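PDB 7EBD: TIR-like domain-containing protein from Prevotella corporis, which is a bacterial STING protein with a prokaryotic STING domain, forms a two-chain assembly and binds C2E. Local coordinates for residues Leu63-Lys67 / Gln68-Glu72. Numbering follows the deposited sequence.
Sequences LFYKK and QGLNE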
ATOM      1  N   LEU A  63       4.031   1.006  17.977  1.00 43.17           N
ATOM      2  CA  LEU A  63       4.177   1.695  19.254  1.00 41.40           C
ATOM      3  C   LEU A  63       3.025   2.664  19.494  1.00 34.36           C
ATOM      4  O   LEU A  63       2.478   2.727  20.600  1.00 38.36           O
ATOM      5  CB  LEU A  63       5.517   2.429  19.301  1.00 42.97           C
ATOM      6  CG  LEU A  63       6.022   2.859  20.678  1.00 35.78           C
ATOM      7  CD1 LEU A  63       6.200   1.653  21.590  1.00 27.49           C
ATOM      8  CD2 LEU A  63       7.323   3.634  20.545  1.00 33.39           C
ATOM      9  N   PHE A  64       2.637   3.421  18.464  1.00 30.54           N
ATOM     10  CA  PHE A  64       1.526   4.354  18.609  1.00 31.12           C
ATOM     11  C   PHE A  64       0.219   3.620  18.873  1.00 37.86           C
ATOM     12  O   PHE A  64      -0.598   4.065  19.689  1.00 33.66           O
ATOM     13  CB  PHE A  64       1.410   5.227  17.359  1.00 28.02           C
ATOM     14  CG  PHE A  64       0.183   6.093  17.331  1.00 33.51           C
ATOM     15  CD1 PHE A  64       0.130   7.267  18.064  1.00 41.85           C
ATOM     16  CD2 PHE A  64      -0.914   5.741  16.562  1.00 31.52           C
ATOM     17  CE1 PHE A  64      -0.996   8.069  18.037  1.00 35.37           C
ATOM     18  CE2 PHE A  64      -2.043   6.539  16.531  1.00 34.71           C
ATOM     19  CZ  PHE A  64      -2.083   7.705  17.268  1.00 29.55           C
ATOM     20  N   TYR A  65      -0.000   2.493  18.193  1.00 40.88           N
ATOM     21  CA  TYR A  65      -1.228   1.732  18.402  1.00 42.68           C
ATOM     22  C   TYR A  65      -1.289   1.153  19.808  1.00 45.77           C
ATOM     23  O   TYR A  65      -2.356   1.145  20.435  1.00 40.02           O
ATOM     24  CB  TYR A  65      -1.352   0.616  17.363  1.00 34.13           C
ATOM     25  CG  TYR A  65      -1.402   1.092  15.927  1.00 30.74           C
ATOM     26  CD1 TYR A  65      -1.781   2.392  15.615  1.00 23.75           C
ATOM     27  CD2 TYR A  65      -1.079   0.236  14.881  1.00 25.21           C
ATOM     28  CE1 TYR A  65      -1.829   2.827  14.305  1.00 24.83           C
ATOM     29  CE2 TYR A  65      -1.126   0.661  13.568  1.00 24.99           C
ATOM     30  CZ  TYR A  65      -1.502   1.957  13.285  1.00 29.97           C
ATOM     31  OH  TYR A  65      -1.550   2.381  11.978  1.00 21.47           O
ATOM     32  N   LYS A  66      -0.157   0.667  20.327  1.00 52.04           N
ATOM     33  CA  LYS A  66      -0.175   0.098  21.672  1.00 55.90           C
ATOM     34  C   LYS A  66      -0.314   1.191  22.727  1.00 55.46           C
ATOM     35  O   LYS A  66      -0.987   0.995  23.744  1.00 66.62           O
ATOM     36  CB  LYS A  66       1.086  -0.740  21.903  1.00 59.09           C
ATOM     37  CG  LYS A  66       1.119  -1.516  23.224  1.00 71.63           C
ATOM     38  CD  LYS A  66       1.734  -0.728  24.371  1.00 81.37           C
ATOM     39  CE  LYS A  66       3.246  -0.684  24.263  1.00 90.51           C
ATOM     40  NZ  LYS A  66       3.811   0.553  24.869  1.00 93.49           N
ATOM     41  N   LYS A  67       0.302   2.355  22.499  1.00 50.74           N
ATOM     42  CA  LYS A  67       0.204   3.445  23.462  1.00 58.39           C
ATOM     43  C   LYS A  67      -1.173   4.095  23.474  1.00 64.03           C
ATOM     44  O   LYS A  67      -1.500   4.805  24.431  1.00 64.31           O
ATOM     45  CB  LYS A  67       1.273   4.503  23.187  1.00 60.04           C
ATOM     46  CG  LYS A  67       2.697   4.046  23.469  1.00 59.62           C
ATOM     47  CD  LYS A  67       3.677   5.198  23.317  1.00 52.10           C
ATOM     48  CE  LYS A  67       5.071   4.810  23.774  1.00 49.80           C
ATOM     49  NZ  LYS A  67       6.021   5.954  23.669  1.00 60.55           N
ATOM     50  N   GLN A  68      -1.985   3.877  22.441  1.00 56.90           N
ATOM     51  CA  GLN A  68      -3.322   4.447  22.372  1.00 41.43           C
ATOM     52  C   GLN A  68      -4.405   3.483  22.837  1.00 41.75           C
ATOM     53  O   GLN A  68      -5.576   3.869  22.891  1.00 40.94           O
ATOM     54  CB  GLN A  68      -3.626   4.911  20.943  1.00 46.52           C
ATOM     55  CG  GLN A  68      -2.819   6.115  20.485  1.00 54.78           C
ATOM     56  CD  GLN A  68      -3.126   7.371  21.275  1.00 51.78           C
ATOM     57  OE1 GLN A  68      -4.271   7.615  21.656  1.00 59.67           O
ATOM     58  NE2 GLN A  68      -2.102   8.179  21.524  1.00 47.11           N
ATOM     59  N   GLY A  69      -4.046   2.246  23.174  1.00 35.68           N
ATOM     60  CA  GLY A  69      -5.018   1.266  23.619  1.00 42.19           C
ATOM     61  C   GLY A  69      -5.987   0.840  22.535  1.00 43.50           C
ATOM     62  O   GLY A  69      -7.196   0.756  22.770  1.00 49.57           O
ATOM     63  N   LEU A  70      -5.467   0.565  21.346  1.00 34.45           N
ATOM     64  CA  LEU A  70      -6.270   0.149  20.207  1.00 31.74           C
ATOM     65  C   LEU A  70      -6.247  -1.368  20.067  1.00 39.98           C
ATOM     66  O   LEU A  70      -5.327  -2.048  20.528  1.00 43.91           O
ATOM     67  CB  LEU A  70      -5.761   0.798  18.917  1.00 20.92           C
ATOM     68  CG  LEU A  70      -5.641   2.320  18.922  1.00 26.48           C
ATOM     69  CD1 LEU A  70      -5.014   2.806  17.627  1.00 27.75           C
ATOM     70  CD2 LEU A  70      -7.004   2.948  19.123  1.00 23.60           C
ATOM     71  N   ASN A  71      -7.281  -1.893  19.420  1.00 32.10           N
ATOM     72  CA  ASN A  71      -7.394  -3.318  19.159  1.00 38.83           C
ATOM     73  C   ASN A  71      -7.586  -3.546  17.665  1.00 30.21           C
ATOM     74  O   ASN A  71      -8.068  -2.674  16.933  1.00 24.47           O
ATOM     75  CB  ASN A  71      -8.547  -3.949  19.951  1.00 48.67           C
ATOM     76  CG  ASN A  71      -9.886  -3.333  19.623  1.00 59.87           C
ATOM     77  OD1 ASN A  71     -10.317  -2.373  20.263  1.00 67.91           O
ATOM     78  ND2 ASN A  71     -10.559  -3.888  18.623  1.00 55.05           N
ATOM     79  N   GLU A  72      -7.199  -4.741  17.227  1.00 35.13           N
ATOM     80  CA  GLU A  72      -7.205  -5.080  15.812  1.00 38.50           C
ATOM     81  C   GLU A  72      -8.614  -5.442  15.362  1.00 43.45           C
ATOM     82  O   GLU A  72      -9.271  -6.288  15.975  1.00 49.89           O
ATOM     83  CB  GLU A  72      -6.256  -6.249  15.559  1.00 46.39           C
ATOM     84  CG  GLU A  72      -4.805  -5.920  15.858  1.00 51.46           C
ATOM     85  CD  GLU A  72      -4.154  -5.073  14.792  1.00 60.13           C
ATOM     86  OE1 GLU A  72      -3.062  -4.532  15.063  1.00 57.63           O
ATOM     87  OE2 GLU A  72      -4.734  -4.930  13.696  1.00 64.76           O
TER
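Gln68 lays its CG over one face of the Phe64 ring, 3.8 Å from the ring centroid and 19° off the normal, a CH-pi contact one helical turn along the chain. The carbon sits nearer the rim than the middle, with CE1 of Phe64 3.6 Å from CG of Gln68. The bend at chi2 carries the amide of Gln68 out past the rim, its plane turned 33° from the ring and its NE2 3.7 Å from Phe64 CE1. With CG anti to the backbone N, the Phe64 ring stands beside its own carbonyl carbon, on the side where Gln68 follows one turn on; the Phe64 side chain also packs on Lys48, Tyr98 and Met100.

At this point in the chain the helix ends. The amide N of Gln68 makes weak bonds to O of Phe64 and to O of Tyr65, and Gly69 N bonds weakly to Lys66 O at 3.4 Å. Gly69 then turns to positive phi, and Leu70 N reaches back to Tyr65 O at 3.3 Å, the straightest of these bonds with an N-H...O angle of 164°. The reversal brings Leu70 CD1 obliquely against the Tyr65 ring, 3.8 Å from Tyr65 CD1. Leu70 also meets Val87 and Tyr98 of the sheet, while the Tyr65 side chain lies about 5 Å from a bound C2E, its OH hydrogen-bonded to Met100 N. Helix 57-67 thus ends in a Schellman motif with an apolar contact across it, and the chain passes directly into strand 71-75, outermost within this chain in the mixed sheet of the STING domain.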